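Local atomic coordinates of pyrrolysyl-tRNA synthetase (Desulfitobacterium hafniense, PDB entry 3DSQ), a protein that probably attaches pyrrolysine to its cognate tRNA at the expense of ATP, as a homodimeric class II aminoacyl-tRNA synthetase. Residues K79-L84 with F153-C158; Q87-V92 with P149-E154; N134-W139 with W244-P249. All blocks are in the same frame, centred on the assembly; numbering follows the deposited sequence.

In the fold
Followed from the N terminus, helix 72-85 supplies the first half of interaction 1, and the chain then turns at once into 87-92, the first half of interaction 2. Both contacts close on strand 150-159, sharing Phe153 and Glu154, so interaction 2 (57 residues apart at its closest ends) nests inside interaction 1 (69 residues) except for that common end. Helix 132-142 lies within both loops, yet its partner 244-249 comes far later, which makes interaction 3 cross the other two. Together they pack helix 72-85 on the mixed sheet, add strand 90-91 to its side and fasten a late loop to helix 132-142; Val92 packing on Leu135 and Leu138 joins interactions 2 and 3.

Interaction 1: residues K79-L84 with F153-C158; sequences KLAKAL and FEIGTC
Leu84 and Phe153 form the tightest fit between helix 79-84 and strand 153-158, a small example of how helix ridges settle on a sheet. The CD1 methyl of Leu84 sits over one face of the Phe153 ring, 3.9 Å from the ring centroid and 15° off the normal, a CH-pi contact displaced toward the CG-CD2-CE2 side. Leu84 CB meets the same ring farther round, 3.8 Å from Phe153 CE1, so that one leucine follows much of the ring's breadth. Phe153 CB already points to the helix, and chi1 78° turns the ring so that one face meets Leu84. Its far end reaches the shallow hollow left by Ala81, where Phe153 CZ comes within 3.9 Å of Ala81 CA. A smaller bump comes from Ile155: its CD1 methyl lies 4.3 Å from both Ala81 CB and Leu80 CB, filling the dip between these neighbours. The fit is wholly apolar, and the segment axes run nearly antiparallel, 169° apart and 9.9 Å at closest approach. Helix 72-85 thus packs over the Phe153-Ile155 part of strand 150-159, while Leu80 also packs on Val198 and Ala201 of helix 187-201 and Leu84 reaches Leu177 of the adjoining strand 171-180.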
loop_
_atom_site.group_PDB
_atom_site.type_symbol
_atom_site.label_atom_id
_atom_site.label_comp_id
_atom_site.label_asym_id
_atom_site.label_seq_id
_atom_site.Cartn_x
_atom_site.Cartn_y
_atom_site.Cartn_z
ATOM N N LYS B 79 10.192 6.002 -6.703
ATOM C CA LYS B 79 10.818 7.211 -7.235
ATOM C C LYS B 79 10.630 8.416 -6.318
ATOM O O LYS B 79 11.574 9.154 -6.038
ATOM C CB LYS B 79 10.226 7.528 -8.613
ATOM C CG LYS B 79 10.705 8.834 -9.259
ATOM C CD LYS B 79 12.162 8.771 -9.721
ATOM C CE LYS B 79 12.593 10.104 -10.330
ATOM N NZ LYS B 79 14.010 10.109 -10.801
ATOM N N LEU B 80 9.402 8.614 -5.855
ATOM C CA LEU B 80 9.094 9.735 -4.980
ATOM C C LEU B 80 9.724 9.573 -3.600
ATOM O O LEU B 80 10.224 10.537 -3.027
ATOM C CB LEU B 80 7.575 9.900 -4.846
ATOM C CG LEU B 80 6.779 10.193 -6.123
ATOM C CD1 LEU B 80 5.293 10.321 -5.783
ATOM C CD2 LEU B 80 7.278 11.473 -6.765
ATOM N N ALA B 81 9.706 8.353 -3.074
ATOM C CA ALA B 81 10.271 8.088 -1.755
ATOM C C ALA B 81 11.772 8.379 -1.715
ATOM O O ALA B 81 12.249 9.082 -0.824
ATOM C CB ALA B 81 10.008 6.639 -1.355
ATOM N N LYS B 82 12.517 7.836 -2.672
ATOM C CA LYS B 82 13.960 8.072 -2.720
ATOM C C LYS B 82 14.283 9.561 -2.790
ATOM O O LYS B 82 15.165 10.045 -2.087
ATOM C CB LYS B 82 14.583 7.349 -3.921
ATOM C CG LYS B 82 14.552 5.836 -3.784
ATOM C CD LYS B 82 15.212 5.137 -4.953
ATOM C CE LYS B 82 15.263 3.635 -4.719
ATOM N NZ LYS B 82 15.914 2.927 -5.860
ATOM N N ALA B 83 13.556 10.288 -3.627
ATOM C CA ALA B 83 13.782 11.718 -3.778
ATOM C C ALA B 83 13.577 12.502 -2.480
ATOM O O ALA B 83 14.254 13.501 -2.235
ATOM C CB ALA B 83 12.881 12.274 -4.874
ATOM N N LEU B 84 12.651 12.051 -1.642
ATOM C CA LEU B 84 12.400 12.750 -0.385
ATOM C C LEU B 84 13.375 12.310 0.707
ATOM O O LEU B 84 13.682 13.070 1.622
ATOM C CB LEU B 84 10.952 12.529 0.051
ATOM C CG LEU B 84 9.955 13.210 -0.888
ATOM C CD1 LEU B 84 8.519 12.856 -0.511
ATOM C CD2 LEU B 84 10.174 14.710 -0.814
ATOM N N PHE B 153 6.853 12.138 5.915
ATOM C CA PHE B 153 5.933 11.912 4.807
ATOM C C PHE B 153 5.478 10.469 4.773
ATOM O O PHE B 153 6.120 9.601 5.353
ATOM C CB PHE B 153 6.564 12.268 3.453
ATOM C CG PHE B 153 7.517 11.232 2.923
ATOM C CD1 PHE B 153 8.822 11.162 3.391
ATOM C CD2 PHE B 153 7.114 10.350 1.919
ATOM C CE1 PHE B 153 9.717 10.232 2.864
ATOM C CE2 PHE B 153 7.998 9.416 1.385
ATOM C CZ PHE B 153 9.302 9.356 1.857
ATOM N N GLU B 154 4.344 10.237 4.116
ATOM C CA GLU B 154 3.801 8.894 3.950
ATOM C C GLU B 154 3.152 8.793 2.578
ATOM O O GLU B 154 2.576 9.749 2.068
ATOM C CB GLU B 154 2.765 8.544 5.048
ATOM C CG GLU B 154 2.201 7.098 4.909
ATOM C CD GLU B 154 1.347 6.622 6.100
ATOM O OE1 GLU B 154 0.907 5.447 6.088
ATOM O OE2 GLU B 154 1.122 7.409 7.043
ATOM N N ILE B 155 3.285 7.626 1.971
ATOM C CA ILE B 155 2.700 7.347 0.669
ATOM C C ILE B 155 1.803 6.159 0.980
ATOM O O ILE B 155 2.292 5.127 1.416
ATOM C CB ILE B 155 3.757 6.885 -0.350
ATOM C CG1 ILE B 155 4.762 8.014 -0.627
ATOM C CG2 ILE B 155 3.063 6.439 -1.632
ATOM C CD1 ILE B 155 5.840 7.649 -1.664
ATOM N N GLY B 156 0.499 6.291 0.788
ATOM C CA GLY B 156 -0.342 5.157 1.107
ATOM C C GLY B 156 -1.802 5.267 0.733
ATOM O O GLY B 156 -2.344 6.345 0.516
ATOM N N THR B 157 -2.436 4.113 0.692
ATOM C CA THR B 157 -3.827 3.999 0.313
ATOM C C THR B 157 -4.774 4.738 1.245
ATOM O O THR B 157 -4.660 4.642 2.461
ATOM C CB THR B 157 -4.233 2.518 0.247
ATOM O OG1 THR B 157 -3.295 1.819 -0.582
ATOM C CG2 THR B 157 -5.644 2.361 -0.347
ATOM N N CYS B 158 -5.677 5.496 0.633
ATOM C CA CYS B 158 -6.713 6.241 1.327
ATOM C C CYS B 158 -7.999 5.842 0.619
ATOM O O CYS B 158 -7.958 5.340 -0.504
ATOM C CB CYS B 158 -6.473 7.755 1.249
ATOM S SG CYS B 158 -5.134 8.304 2.354
#

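Interaction 2: residues Q87-V92 with P149-E154; sequences QGFVQV and PIRIFE
A parallel pairing at the side of this chain's mixed sheet joins 87-92 to strand 150-159, with Val90 opposite Ile152 and Gln91 opposite Phe153. Three backbone bonds hold the register: Val90 N to Arg151 O (2.9 Å), Phe153 N to Val90 O (3.1 Å) and Val92 N to Phe153 O (2.9 Å). Gln91 also makes backbone hydrogen bonds to the second subunit. Just before strand 90-91, the Phe89 ring is covered on one face by the extended chain of Arg151; Arg151 CD is 3.8 Å from the ring centroid, and guanidinium and ring planes differ by only 11°. NH1 donates to Gln87 O at 3.1 Å; the donor lies in the carbonyl plane, and the oxygen close to the guanidinium plane. Arg151 NE pairs with Glu179, so two partners grip the guanidinium. On the face bearing Gln91, that residue's CG lies over the Phe153 ring (3.9 Å to the centroid), its extended chain (chi1 -171°) ending in a bond between OE1 and His85. On the other face the Val90 and Ile152 side chains run alongside each other, with Val90 CB and Ile152 CD1 tightly packed at 3.4 Å. Gly88, at positive phi, is the C-prime residue of the Schellman motif that closes helix 72-85 just before the chain joins strand 150-159 in parallel, within the class II synthetase core.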
loop_
_atom_site.group_PDB
_atom_site.type_symbol
_atom_site.label_atom_id
_atom_site.label_comp_id
_atom_site.label_asym_id
_atom_site.label_seq_id
_atom_site.Cartn_x
_atom_site.Cartn_y
_atom_site.Cartn_z
ATOM N N GLN B 87 16.245 14.321 0.648
ATOM C CA GLN B 87 16.016 15.665 1.156
ATOM C C GLN B 87 15.790 15.608 2.660
ATOM O O GLN B 87 15.242 16.534 3.258
ATOM C CB GLN B 87 14.812 16.292 0.464
ATOM C CG GLN B 87 14.953 16.334 -1.050
ATOM C CD GLN B 87 16.053 17.275 -1.514
ATOM O OE1 GLN B 87 16.514 17.197 -2.655
ATOM N NE2 GLN B 87 16.468 18.175 -0.638
ATOM N N GLY B 88 16.204 14.501 3.266
ATOM C CA GLY B 88 16.075 14.348 4.702
ATOM C C GLY B 88 14.709 13.992 5.267
ATOM O O GLY B 88 14.565 13.902 6.488
ATOM N N PHE B 89 13.713 13.787 4.406
ATOM C CA PHE B 89 12.379 13.433 4.880
ATOM C C PHE B 89 12.319 11.997 5.378
ATOM O O PHE B 89 12.802 11.078 4.721
ATOM C CB PHE B 89 11.333 13.611 3.775
ATOM C CG PHE B 89 10.991 15.038 3.486
ATOM C CD1 PHE B 89 11.791 15.804 2.646
ATOM C CD2 PHE B 89 9.865 15.617 4.055
ATOM C CE1 PHE B 89 11.473 17.124 2.377
ATOM C CE2 PHE B 89 9.534 16.943 3.794
ATOM C CZ PHE B 89 10.339 17.699 2.950
ATOM N N VAL B 90 11.720 11.814 6.549
ATOM C CA VAL B 90 11.584 10.488 7.141
ATOM C C VAL B 90 10.241 9.895 6.737
ATOM O O VAL B 90 9.196 10.465 7.035
ATOM C CB VAL B 90 11.633 10.557 8.670
ATOM C CG1 VAL B 90 11.255 9.194 9.261
ATOM C CG2 VAL B 90 13.036 10.990 9.125
ATOM N N GLN B 91 10.279 8.748 6.070
ATOM C CA GLN B 91 9.053 8.096 5.624
ATOM C C GLN B 91 8.433 7.259 6.743
ATOM O O GLN B 91 9.140 6.570 7.470
ATOM C CB GLN B 91 9.349 7.207 4.411
ATOM C CG GLN B 91 8.106 6.663 3.741
ATOM C CD GLN B 91 8.414 5.906 2.472
ATOM O OE1 GLN B 91 9.587 5.615 2.163
ATOM N NE2 GLN B 91 7.362 5.572 1.719
ATOM N N VAL B 92 7.112 7.349 6.894
ATOM C CA VAL B 92 6.409 6.562 7.912
ATOM C C VAL B 92 5.266 5.778 7.280
ATOM O O VAL B 92 4.793 6.112 6.200
ATOM C CB VAL B 92 5.818 7.455 9.034
ATOM C CG1 VAL B 92 6.918 8.245 9.696
ATOM C CG2 VAL B 92 4.732 8.388 8.457
ATOM N N PRO B 149 13.404 21.704 12.510
ATOM C CA PRO B 149 12.200 21.230 11.812
ATOM C C PRO B 149 12.164 19.708 11.621
ATOM O O PRO B 149 13.186 19.078 11.338
ATOM C CB PRO B 149 12.266 21.975 10.484
ATOM C CG PRO B 149 13.747 21.998 10.207
ATOM C CD PRO B 149 14.336 22.353 11.567
ATOM N N ILE B 150 10.980 19.128 11.775
ATOM C CA ILE B 150 10.793 17.691 11.612
ATOM C C ILE B 150 10.143 17.403 10.255
ATOM O O ILE B 150 9.022 17.836 9.990
ATOM C CB ILE B 150 9.900 17.122 12.743
ATOM C CG1 ILE B 150 10.676 17.124 14.067
ATOM C CG2 ILE B 150 9.433 15.714 12.389
ATOM C CD1 ILE B 150 9.832 16.775 15.283
ATOM N N ARG B 151 10.855 16.671 9.403
ATOM C CA ARG B 151 10.363 16.343 8.069
ATOM C C ARG B 151 9.848 14.913 8.005
ATOM O O ARG B 151 10.604 13.958 8.182
ATOM C CB ARG B 151 11.473 16.554 7.034
ATOM C CG ARG B 151 11.822 18.011 6.856
ATOM C CD ARG B 151 12.773 18.258 5.695
ATOM N NE ARG B 151 12.715 19.665 5.306
ATOM C CZ ARG B 151 13.462 20.222 4.360
ATOM N NH1 ARG B 151 14.347 19.497 3.683
ATOM N NH2 ARG B 151 13.315 21.512 4.090
ATOM N N ILE B 152 8.552 14.781 7.736
ATOM C CA ILE B 152 7.905 13.478 7.670
ATOM C C ILE B 152 6.954 13.341 6.474
ATOM O O ILE B 152 6.326 14.310 6.059
ATOM C CB ILE B 152 7.111 13.242 8.974
ATOM C CG1 ILE B 152 8.081 13.064 10.140
ATOM C CG2 ILE B 152 6.179 12.062 8.828
ATOM C CD1 ILE B 152 8.831 11.772 10.131
ATOM N N PHE B 153 6.853 12.138 5.915
ATOM C CA PHE B 153 5.933 11.912 4.807
ATOM C C PHE B 153 5.478 10.469 4.773
ATOM O O PHE B 153 6.120 9.601 5.353
ATOM C CB PHE B 153 6.564 12.268 3.453
ATOM C CG PHE B 153 7.517 11.232 2.923
ATOM C CD1 PHE B 153 8.822 11.162 3.391
ATOM C CD2 PHE B 153 7.114 10.350 1.919
ATOM C CE1 PHE B 153 9.717 10.232 2.864
ATOM C CE2 PHE B 153 7.998 9.416 1.385
ATOM C CZ PHE B 153 9.302 9.356 1.857
ATOM N N GLU B 154 4.344 10.237 4.116
ATOM C CA GLU B 154 3.801 8.894 3.950
ATOM C C GLU B 154 3.152 8.793 2.578
ATOM O O GLU B 154 2.576 9.749 2.068
ATOM C CB GLU B 154 2.765 8.544 5.048
ATOM C CG GLU B 154 2.201 7.098 4.909
ATOM C CD GLU B 154 1.347 6.622 6.100
ATOM O OE1 GLU B 154 0.907 5.447 6.088
ATOM O OE2 GLU B 154 1.122 7.409 7.043
#

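Interaction 3: residues N134-W139 with W244-P249; sequences NLYTLW and WEIFDP
Tyr136 and Trp244 lie face to face in an offset stack, the centre of a contact that shows how a helix can hold a loop by aromatic overlap. The phenol ring and the five-membered indole ring are almost parallel, 5° between planes with centroids 3.9 Å apart, and Tyr136 CD1 comes within 3.4 Å of Trp244 CD1. The overlap continues beyond the rings: Tyr136 CB lies 4.0 Å from the centroid of the Trp244 six-membered ring, while Trp244 CB sits over the tyrosine ring in return. Beside the stack, Ile246 CG1 approaches Tyr136 CD2 at 3.7 Å, and its CD1 continues to Trp139 CB, 4.0 Å away. With CG1 anti to the carbonyl carbon (chi1 -58°), this branch extends toward the helix. A water also bridges the backbones, donating to Trp244 O at 2.8 Å and more weakly to Tyr136 O.

The next shell fixes the rings by their polar ends. Tyr136 OH bonds to Asp241, Trp139 NE1 to Thr178, and Trp244 NE1 to the carbonyl of Lys105, whose side chain also makes a cation-pi contact with the indole. Met106 packs on both stacked rings. Farther out, helix 132-142 is wedged between this loop and the sheet: Leu135 touches Asn176 and Thr178, and Trp139 touches Leu180, all on strand 171-180, while the loop itself leads directly into strand 250-256.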
loop_
_atom_site.group_PDB
_atom_site.type_symbol
_atom_site.label_atom_id
_atom_site.label_comp_id
_atom_site.label_asym_id
_atom_site.label_seq_id
_atom_site.Cartn_x
_atom_site.Cartn_y
_atom_site.Cartn_z
ATOM N N ASN B 134 -3.186 10.905 10.986
ATOM C CA ASN B 134 -2.097 10.045 11.425
ATOM C C ASN B 134 -0.764 10.783 11.506
ATOM O O ASN B 134 0.034 10.521 12.403
ATOM C CB ASN B 134 -1.971 8.839 10.494
ATOM C CG ASN B 134 -3.083 7.838 10.701
ATOM O OD1 ASN B 134 -4.020 8.085 11.476
ATOM N ND2 ASN B 134 -2.995 6.699 10.016
ATOM N N LEU B 135 -0.524 11.695 10.567
ATOM C CA LEU B 135 0.722 12.454 10.567
ATOM C C LEU B 135 0.693 13.475 11.716
ATOM O O LEU B 135 1.724 13.805 12.299
ATOM C CB LEU B 135 0.922 13.152 9.211
ATOM C CG LEU B 135 1.048 12.235 7.978
ATOM C CD1 LEU B 135 1.343 13.073 6.740
ATOM C CD2 LEU B 135 2.159 11.216 8.185
ATOM N N TYR B 136 -0.500 13.963 12.045
ATOM C CA TYR B 136 -0.657 14.904 13.149
ATOM C C TYR B 136 -0.185 14.199 14.416
ATOM O O TYR B 136 0.551 14.764 15.233
ATOM C CB TYR B 136 -2.127 15.284 13.314
ATOM C CG TYR B 136 -2.482 16.679 12.864
ATOM C CD1 TYR B 136 -3.602 16.902 12.067
ATOM C CD2 TYR B 136 -1.734 17.786 13.283
ATOM C CE1 TYR B 136 -3.981 18.195 11.698
ATOM C CE2 TYR B 136 -2.104 19.088 12.922
ATOM C CZ TYR B 136 -3.231 19.281 12.132
ATOM O OH TYR B 136 -3.630 20.554 11.797
ATOM N N THR B 137 -0.622 12.948 14.562
ATOM C CA THR B 137 -0.283 12.135 15.718
ATOM C C THR B 137 1.231 11.954 15.814
ATOM O O THR B 137 1.829 12.192 16.865
ATOM C CB THR B 137 -1.003 10.766 15.630
ATOM O OG1 THR B 137 -2.422 10.987 15.607
ATOM C CG2 THR B 137 -0.663 9.881 16.821
ATOM N N LEU B 138 1.857 11.548 14.713
ATOM C CA LEU B 138 3.304 11.359 14.704
ATOM C C LEU B 138 4.039 12.666 14.999
ATOM O O LEU B 138 5.101 12.663 15.617
ATOM C CB LEU B 138 3.764 10.783 13.362
ATOM C CG LEU B 138 3.363 9.329 13.101
ATOM C CD1 LEU B 138 4.206 8.751 11.971
ATOM C CD2 LEU B 138 3.584 8.514 14.355
ATOM N N TRP B 139 3.482 13.785 14.547
ATOM C CA TRP B 139 4.100 15.076 14.824
ATOM C C TRP B 139 4.218 15.252 16.325
ATOM O O TRP B 139 5.307 15.495 16.858
ATOM C CB TRP B 139 3.255 16.221 14.281
ATOM C CG TRP B 139 3.474 16.543 12.845
ATOM C CD1 TRP B 139 4.408 16.000 12.001
ATOM C CD2 TRP B 139 2.740 17.496 12.074
ATOM N NE1 TRP B 139 4.296 16.560 10.751
ATOM C CE2 TRP B 139 3.281 17.481 10.766
ATOM C CE3 TRP B 139 1.677 18.361 12.360
ATOM C CZ2 TRP B 139 2.790 18.302 9.744
ATOM C CZ3 TRP B 139 1.189 19.173 11.349
ATOM C CH2 TRP B 139 1.747 19.138 10.053
ATOM N N TRP B 244 -5.151 18.963 17.932
ATOM C CA TRP B 244 -4.070 17.986 17.854
ATOM C C TRP B 244 -2.870 18.359 18.708
ATOM O O TRP B 244 -1.825 17.709 18.635
ATOM C CB TRP B 244 -3.626 17.791 16.397
ATOM C CG TRP B 244 -4.677 17.151 15.547
ATOM C CD1 TRP B 244 -5.576 17.781 14.733
ATOM C CD2 TRP B 244 -4.995 15.754 15.491
ATOM N NE1 TRP B 244 -6.436 16.863 14.176
ATOM C CE2 TRP B 244 -6.103 15.611 14.626
ATOM C CE3 TRP B 244 -4.451 14.608 16.089
ATOM C CZ2 TRP B 244 -6.680 14.367 14.346
ATOM C CZ3 TRP B 244 -5.025 13.369 15.809
ATOM C CH2 TRP B 244 -6.127 13.260 14.945
ATOM N N GLU B 245 -3.025 19.400 19.518
ATOM C CA GLU B 245 -1.959 19.879 20.393
ATOM C C GLU B 245 -0.697 20.270 19.628
ATOM O O GLU B 245 0.418 19.923 20.018
ATOM C CB GLU B 245 -1.617 18.825 21.450
ATOM C CG GLU B 245 -2.805 18.435 22.330
ATOM C CD GLU B 245 -2.405 17.576 23.521
ATOM O OE1 GLU B 245 -1.798 16.502 23.310
ATOM O OE2 GLU B 245 -2.699 17.979 24.669
ATOM N N ILE B 246 -0.882 21.001 18.535
ATOM C CA ILE B 246 0.242 21.453 17.731
ATOM C C ILE B 246 0.342 22.973 17.867
ATOM O O ILE B 246 -0.672 23.668 17.839
ATOM C CB ILE B 246 0.046 21.096 16.235
ATOM C CG1 ILE B 246 -0.120 19.581 16.066
ATOM C CG2 ILE B 246 1.228 21.602 15.425
ATOM C CD1 ILE B 246 1.080 18.757 16.516
ATOM N N PHE B 247 1.557 23.488 18.030
ATOM C CA PHE B 247 1.732 24.929 18.143
ATOM C C PHE B 247 2.990 25.475 17.483
ATOM O O PHE B 247 3.504 26.527 17.863
ATOM C CB PHE B 247 1.659 25.369 19.607
ATOM C CG PHE B 247 0.253 25.621 20.083
ATOM C CD1 PHE B 247 -0.625 26.388 19.317
ATOM C CD2 PHE B 247 -0.194 25.110 21.297
ATOM C CE1 PHE B 247 -1.933 26.644 19.750
ATOM C CE2 PHE B 247 -1.506 25.362 21.744
ATOM C CZ PHE B 247 -2.374 26.130 20.967
ATOM N N ASP B 248 3.479 24.747 16.487
ATOM C CA ASP B 248 4.642 25.171 15.727
ATOM C C ASP B 248 4.163 25.381 14.298
ATOM O O ASP B 248 3.188 24.761 13.864
ATOM C CB ASP B 248 5.735 24.098 15.738
ATOM C CG ASP B 248 6.319 23.871 17.117
ATOM O OD1 ASP B 248 6.725 24.858 17.759
ATOM O OD2 ASP B 248 6.385 22.708 17.557
ATOM N N PRO B 249 4.813 26.294 13.560
ATOM C CA PRO B 249 4.405 26.533 12.176
ATOM C C PRO B 249 4.713 25.255 11.408
ATOM O O PRO B 249 5.560 24.474 11.834
ATOM C CB PRO B 249 5.308 27.682 11.743
ATOM C CG PRO B 249 5.551 28.415 13.018
ATOM C CD PRO B 249 5.800 27.295 13.996
HETATM O O HOH W 1 -1.361 15.234 17.451
#